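Local coordinates for protein putative citrate lyase, alfa subunit (Streptococcus mutans, PDB 2HJ0) that is the putative alpha subunit of a citrate lyase, an alpha/beta protein built around two large, mostly parallel beta sheets, at residues K301-V314 / L321-S335. Numbering follows the deposited sequence.
Sequences KANFALGGITNAMV and LVDKILDVQDFDHPS
Ala302 and Val322 begin a parallel pairing that continues through Phe304 with Lys324 and Ala305 with Ile325, then resumes one residue out of step at Gly308 with Gln329 and Ile309 with Asp330. Backbone bonds join the strands: Asp323 N gives to Ala302 O (2.9 Å), and Leu326 N meets Ala305 O (2.9 Å) almost head-on to the carbonyl. Past the shift, Phe331 N reaches Ile309 O at 3.0 Å.

Apolar side chains gather beside Ala305 and Ile325, where Ile309 of the second short pairing joins them. Ile309 and Ile325 meet tip to tip, Ile309 CG2 lying 3.4 Å from Ile325 CD1, and Met313 CG, from helix 311-318, borders the same methyl. Val322 turns CG1 between its N and carbonyl carbon (chi1 59°), which leaves CG2 against Phe304 CA and Ala305 CB. The Phe304 ring meets Leu326 CD1 obliquely, and Pro214 of the second subunit packs on both. Leu306 CD1 rests against Leu326 CB (3.5 Å). Phe331 turns its ring edge to Gly308 CA.

Polar side chains join the segments at both ends. Lys301 bends at chi3 (67°) to bring NZ to Asp323 OD1, a weak salt bridge of 3.3 Å. At the other end Asp332 OD1 accepts Asn311 N (3.0 Å) through its syn lone pair, while Asp332 OD2 caps its own helix by taking Ser335 N from above the carboxylate plane. Between them, the buried carboxylate of Asp327 lies beside Ile309 CG1 and is hydrogen-bonded to His346 NE2, although the exact place of its OD2 is doubtful.

The connection through helix 311-318 forms a right-handed beta-alpha-beta crossover, consistent with the Rossmann-like family. Asp332 accepts backbone amides at the N-termini of two helices, 311-318 and 333-341, whose dipoles would probably help stabilise its negative charge.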
loop_
_atom_site.group_PDB
_atom_site.type_symbol
_atom_site.label_atom_id
_atom_site.label_comp_id
_atom_site.label_asym_id
_atom_site.label_seq_id
_atom_site.Cartn_x
_atom_site.Cartn_y
_atom_site.Cartn_z
ATOM N N LYS A 301 -23.540 18.959 -7.648
ATOM C CA LYS A 301 -22.729 17.819 -8.023
ATOM C C LYS A 301 -22.100 17.196 -6.778
ATOM O O LYS A 301 -21.582 17.898 -5.913
ATOM C CB LYS A 301 -21.639 18.266 -8.994
ATOM C CG LYS A 301 -21.170 17.193 -9.938
ATOM C CD LYS A 301 -19.883 17.589 -10.660
ATOM C CE LYS A 301 -18.704 17.688 -9.692
ATOM N NZ LYS A 301 -17.379 17.743 -10.384
ATOM N N ALA A 302 -22.160 15.873 -6.694
ATOM C CA ALA A 302 -21.601 15.147 -5.559
ATOM C C ALA A 302 -20.097 14.949 -5.759
ATOM O O ALA A 302 -19.645 14.756 -6.884
ATOM C CB ALA A 302 -22.294 13.801 -5.425
ATOM N N ASN A 303 -19.331 14.993 -4.670
ATOM C CA ASN A 303 -17.882 14.798 -4.744
ATOM C C ASN A 303 -17.485 13.335 -4.983
ATOM O O ASN A 303 -16.559 13.062 -5.742
ATOM C CB ASN A 303 -17.197 15.305 -3.471
ATOM C CG ASN A 303 -17.695 14.605 -2.213
ATOM O OD1 ASN A 303 -17.167 14.822 -1.122
ATOM N ND2 ASN A 303 -18.718 13.765 -2.361
ATOM N N PHE A 304 -18.160 12.397 -4.329
ATOM C CA PHE A 304 -17.850 10.987 -4.542
ATOM C C PHE A 304 -18.929 10.033 -4.052
ATOM O O PHE A 304 -19.769 10.388 -3.229
ATOM C CB PHE A 304 -16.509 10.600 -3.886
ATOM C CG PHE A 304 -16.561 10.536 -2.381
ATOM C CD1 PHE A 304 -16.328 11.671 -1.615
ATOM C CD2 PHE A 304 -16.888 9.354 -1.729
ATOM C CE1 PHE A 304 -16.421 11.628 -0.231
ATOM C CE2 PHE A 304 -16.985 9.311 -0.342
ATOM C CZ PHE A 304 -16.749 10.446 0.402
ATOM N N ALA A 305 -18.887 8.821 -4.592
ATOM C CA ALA A 305 -19.796 7.752 -4.230
ATOM C C ALA A 305 -18.908 6.620 -3.671
ATOM O O ALA A 305 -17.744 6.465 -4.073
ATOM C CB ALA A 305 -20.554 7.290 -5.449
ATOM N N LEU A 306 -19.457 5.825 -2.756
ATOM C CA LEU A 306 -18.692 4.752 -2.134
ATOM C C LEU A 306 -19.355 3.388 -2.166
ATOM O O LEU A 306 -20.385 3.186 -2.800
ATOM C CB LEU A 306 -18.418 5.128 -0.679
ATOM C CG LEU A 306 -17.551 4.212 0.176
ATOM C CD1 LEU A 306 -16.165 4.118 -0.440
ATOM C CD2 LEU A 306 -17.478 4.758 1.601
ATOM N N GLY A 307 -18.720 2.448 -1.478
ATOM C CA GLY A 307 -19.250 1.102 -1.336
ATOM C C GLY A 307 -19.015 0.086 -2.425
ATOM O O GLY A 307 -17.924 -0.033 -2.992
ATOM N N GLY A 308 -20.063 -0.704 -2.625
ATOM C CA GLY A 308 -20.081 -1.714 -3.647
ATOM C C GLY A 308 -20.705 -0.934 -4.776
ATOM O O GLY A 308 -21.858 -0.499 -4.692
ATOM N N ILE A 309 -19.912 -0.731 -5.815
ATOM C CA ILE A 309 -20.325 0.026 -6.968
ATOM C C ILE A 309 -21.185 -0.803 -7.895
ATOM O O ILE A 309 -21.036 -2.015 -7.949
ATOM C CB ILE A 309 -19.085 0.520 -7.699
ATOM C CG1 ILE A 309 -18.184 1.251 -6.699
ATOM C CG2 ILE A 309 -19.475 1.399 -8.874
ATOM C CD1 ILE A 309 -18.879 2.358 -5.905
ATOM N N THR A 310 -22.118 -0.147 -8.583
ATOM C CA THR A 310 -22.996 -0.808 -9.558
ATOM C C THR A 310 -22.930 0.075 -10.792
ATOM O O THR A 310 -22.420 1.195 -10.719
ATOM C CB THR A 310 -24.455 -0.857 -9.116
ATOM O OG1 THR A 310 -25.067 0.401 -9.391
ATOM C CG2 THR A 310 -24.560 -1.138 -7.642
ATOM N N ASN A 311 -23.444 -0.415 -11.916
ATOM C CA ASN A 311 -23.419 0.367 -13.146
ATOM C C ASN A 311 -24.082 1.727 -12.991
ATOM O O ASN A 311 -23.677 2.673 -13.654
ATOM C CB ASN A 311 -24.079 -0.399 -14.291
ATOM C CG ASN A 311 -24.007 0.352 -15.612
ATOM O OD1 ASN A 311 -25.016 0.869 -16.093
ATOM N ND2 ASN A 311 -22.806 0.426 -16.200
ATOM N N ALA A 312 -25.085 1.830 -12.117
ATOM C CA ALA A 312 -25.768 3.104 -11.905
ATOM C C ALA A 312 -24.771 4.133 -11.425
ATOM O O ALA A 312 -24.849 5.318 -11.760
ATOM C CB ALA A 312 -26.859 2.955 -10.895
HETATM N N MSE A 313 -23.810 3.660 -10.645
HETATM C CA MSE A 313 -22.777 4.524 -10.107
HETATM C C MSE A 313 -21.813 4.976 -11.199
HETATM O O MSE A 313 -21.402 6.132 -11.231
HETATM C CB MSE A 313 -22.023 3.790 -9.003
HETATM C CG MSE A 313 -21.788 4.666 -7.809
HETATM SE SE MSE A 313 -23.458 5.521 -7.274
HETATM C CE MSE A 313 -23.512 4.816 -5.447
ATOM N N VAL A 314 -21.463 4.056 -12.092
ATOM C CA VAL A 314 -20.567 4.370 -13.184
ATOM C C VAL A 314 -21.286 5.372 -14.065
ATOM O O VAL A 314 -20.701 6.340 -14.558
ATOM C CB VAL A 314 -20.243 3.123 -14.021
ATOM C CG1 VAL A 314 -19.194 3.455 -15.083
ATOM C CG2 VAL A 314 -19.765 2.008 -13.123
ATOM N N LEU A 321 -21.979 13.776 -12.800
ATOM C CA LEU A 321 -22.757 14.125 -11.619
ATOM C C LEU A 321 -22.045 13.811 -10.309
ATOM O O LEU A 321 -22.388 14.347 -9.251
ATOM C CB LEU A 321 -24.105 13.427 -11.642
ATOM C CG LEU A 321 -25.252 14.282 -12.183
ATOM C CD1 LEU A 321 -25.046 14.560 -13.665
ATOM C CD2 LEU A 321 -26.558 13.525 -11.953
ATOM N N VAL A 322 -21.066 12.924 -10.374
ATOM C CA VAL A 322 -20.284 12.575 -9.205
ATOM C C VAL A 322 -18.826 12.632 -9.656
ATOM O O VAL A 322 -18.423 11.970 -10.616
ATOM C CB VAL A 322 -20.670 11.160 -8.647
ATOM C CG1 VAL A 322 -20.459 10.085 -9.698
ATOM C CG2 VAL A 322 -19.860 10.852 -7.408
ATOM N N ASP A 323 -18.048 13.454 -8.967
ATOM C CA ASP A 323 -16.653 13.650 -9.310
ATOM C C ASP A 323 -15.750 12.425 -9.224
ATOM O O ASP A 323 -15.060 12.100 -10.184
ATOM C CB ASP A 323 -16.056 14.767 -8.462
ATOM C CG ASP A 323 -14.743 15.239 -9.014
ATOM O OD1 ASP A 323 -14.752 15.778 -10.144
ATOM O OD2 ASP A 323 -13.700 15.063 -8.346
ATOM N N LYS A 324 -15.736 11.759 -8.078
ATOM C CA LYS A 324 -14.901 10.584 -7.913
ATOM C C LYS A 324 -15.732 9.447 -7.373
ATOM O O LYS A 324 -16.877 9.634 -6.986
ATOM C CB LYS A 324 -13.788 10.858 -6.921
ATOM C CG LYS A 324 -12.858 11.965 -7.294
ATOM C CD LYS A 324 -11.746 11.462 -8.176
ATOM C CE LYS A 324 -10.709 12.539 -8.386
ATOM N NZ LYS A 324 -10.187 13.083 -7.111
ATOM N N ILE A 325 -15.145 8.264 -7.332
ATOM C CA ILE A 325 -15.839 7.103 -6.798
ATOM C C ILE A 325 -14.820 6.137 -6.171
ATOM O O ILE A 325 -13.876 5.681 -6.833
ATOM C CB ILE A 325 -16.694 6.416 -7.893
ATOM C CG1 ILE A 325 -17.007 4.985 -7.511
ATOM C CG2 ILE A 325 -15.969 6.405 -9.205
ATOM C CD1 ILE A 325 -17.740 4.289 -8.622
ATOM N N LEU A 326 -15.002 5.871 -4.876
ATOM C CA LEU A 326 -14.121 4.970 -4.120
ATOM C C LEU A 326 -14.781 3.598 -4.108
ATOM O O LEU A 326 -15.937 3.461 -3.715
ATOM C CB LEU A 326 -13.913 5.493 -2.696
ATOM C CG LEU A 326 -13.474 6.958 -2.631
ATOM C CD1 LEU A 326 -13.273 7.361 -1.186
ATOM C CD2 LEU A 326 -12.205 7.153 -3.424
ATOM N N ASP A 327 -14.032 2.587 -4.535
ATOM C CA ASP A 327 -14.553 1.226 -4.682
ATOM C C ASP A 327 -13.873 0.154 -3.829
ATOM O O ASP A 327 -12.674 -0.087 -3.965
ATOM C CB ASP A 327 -14.431 0.836 -6.166
ATOM C CG ASP A 327 -15.180 -0.430 -6.519
ATOM O OD1 ASP A 327 -15.316 -1.321 -5.660
ATOM O OD2 ASP A 327 -15.622 -0.531 -7.685
ATOM N N VAL A 328 -14.646 -0.505 -2.971
ATOM C CA VAL A 328 -14.084 -1.563 -2.145
ATOM C C VAL A 328 -14.552 -2.913 -2.685
ATOM O O VAL A 328 -13.981 -3.962 -2.386
ATOM C CB VAL A 328 -14.510 -1.430 -0.679
ATOM C CG1 VAL A 328 -15.972 -1.832 -0.508
ATOM C CG2 VAL A 328 -13.604 -2.283 0.180
ATOM N N GLN A 329 -15.603 -2.873 -3.486
ATOM C CA GLN A 329 -16.133 -4.081 -4.085
ATOM C C GLN A 329 -17.109 -3.764 -5.217
ATOM O O GLN A 329 -17.949 -2.874 -5.098
ATOM C CB GLN A 329 -16.823 -4.931 -3.028
ATOM C CG GLN A 329 -17.775 -5.907 -3.623
ATOM C CD GLN A 329 -18.357 -6.828 -2.599
ATOM O OE1 GLN A 329 -18.710 -6.405 -1.488
ATOM N NE2 GLN A 329 -18.473 -8.104 -2.959
ATOM N N ASP A 330 -16.991 -4.496 -6.317
ATOM C CA ASP A 330 -17.871 -4.289 -7.454
ATOM C C ASP A 330 -18.993 -5.295 -7.428
ATOM O O ASP A 330 -18.795 -6.432 -7.017
ATOM C CB ASP A 330 -17.093 -4.433 -8.748
ATOM C CG ASP A 330 -16.104 -3.337 -8.936
ATOM O OD1 ASP A 330 -14.900 -3.642 -9.083
ATOM O OD2 ASP A 330 -16.534 -2.163 -8.934
ATOM N N PHE A 331 -20.169 -4.879 -7.884
ATOM C CA PHE A 331 -21.327 -5.757 -7.900
ATOM C C PHE A 331 -21.841 -6.147 -9.299
ATOM O O PHE A 331 -22.946 -6.677 -9.435
ATOM C CB PHE A 331 -22.447 -5.131 -7.067
ATOM C CG PHE A 331 -22.322 -5.393 -5.587
ATOM C CD1 PHE A 331 -23.103 -6.362 -4.968
ATOM C CD2 PHE A 331 -21.416 -4.679 -4.811
ATOM C CE1 PHE A 331 -22.979 -6.611 -3.600
ATOM C CE2 PHE A 331 -21.291 -4.924 -3.446
ATOM C CZ PHE A 331 -22.071 -5.889 -2.840
ATOM N N ASP A 332 -21.047 -5.873 -10.332
ATOM C CA ASP A 332 -21.395 -6.244 -11.703
ATOM C C ASP A 332 -20.216 -5.973 -12.634
ATOM O O ASP A 332 -19.392 -5.101 -12.368
ATOM C CB ASP A 332 -22.655 -5.513 -12.188
ATOM C CG ASP A 332 -22.513 -4.018 -12.164
ATOM O OD1 ASP A 332 -23.532 -3.332 -12.375
ATOM O OD2 ASP A 332 -21.391 -3.519 -11.936
ATOM N N HIS A 333 -20.133 -6.727 -13.721
ATOM C CA HIS A 333 -19.024 -6.578 -14.649
ATOM C C HIS A 333 -18.708 -5.141 -15.071
ATOM O O HIS A 333 -17.558 -4.705 -15.012
ATOM C CB HIS A 333 -19.265 -7.438 -15.887
ATOM C CG HIS A 333 -18.171 -7.348 -16.898
ATOM N ND1 HIS A 333 -16.876 -7.734 -16.625
ATOM C CD2 HIS A 333 -18.165 -6.864 -18.161
ATOM C CE1 HIS A 333 -16.118 -7.486 -17.677
ATOM N NE2 HIS A 333 -16.873 -6.957 -18.622
ATOM N N PRO A 334 -19.720 -4.382 -15.507
ATOM C CA PRO A 334 -19.467 -2.999 -15.925
ATOM C C PRO A 334 -18.768 -2.145 -14.865
ATOM O O PRO A 334 -17.917 -1.315 -15.202
ATOM C CB PRO A 334 -20.865 -2.485 -16.293
ATOM C CG PRO A 334 -21.766 -3.309 -15.445
ATOM C CD PRO A 334 -21.160 -4.684 -15.534
ATOM N N SER A 335 -19.108 -2.339 -13.591
ATOM C CA SER A 335 -18.449 -1.570 -12.532
ATOM C C SER A 335 -16.997 -1.988 -12.412
ATOM O O SER A 335 -16.119 -1.161 -12.183
ATOM C CB SER A 335 -19.131 -1.774 -11.187
ATOM O OG SER A 335 -20.355 -1.068 -11.145
#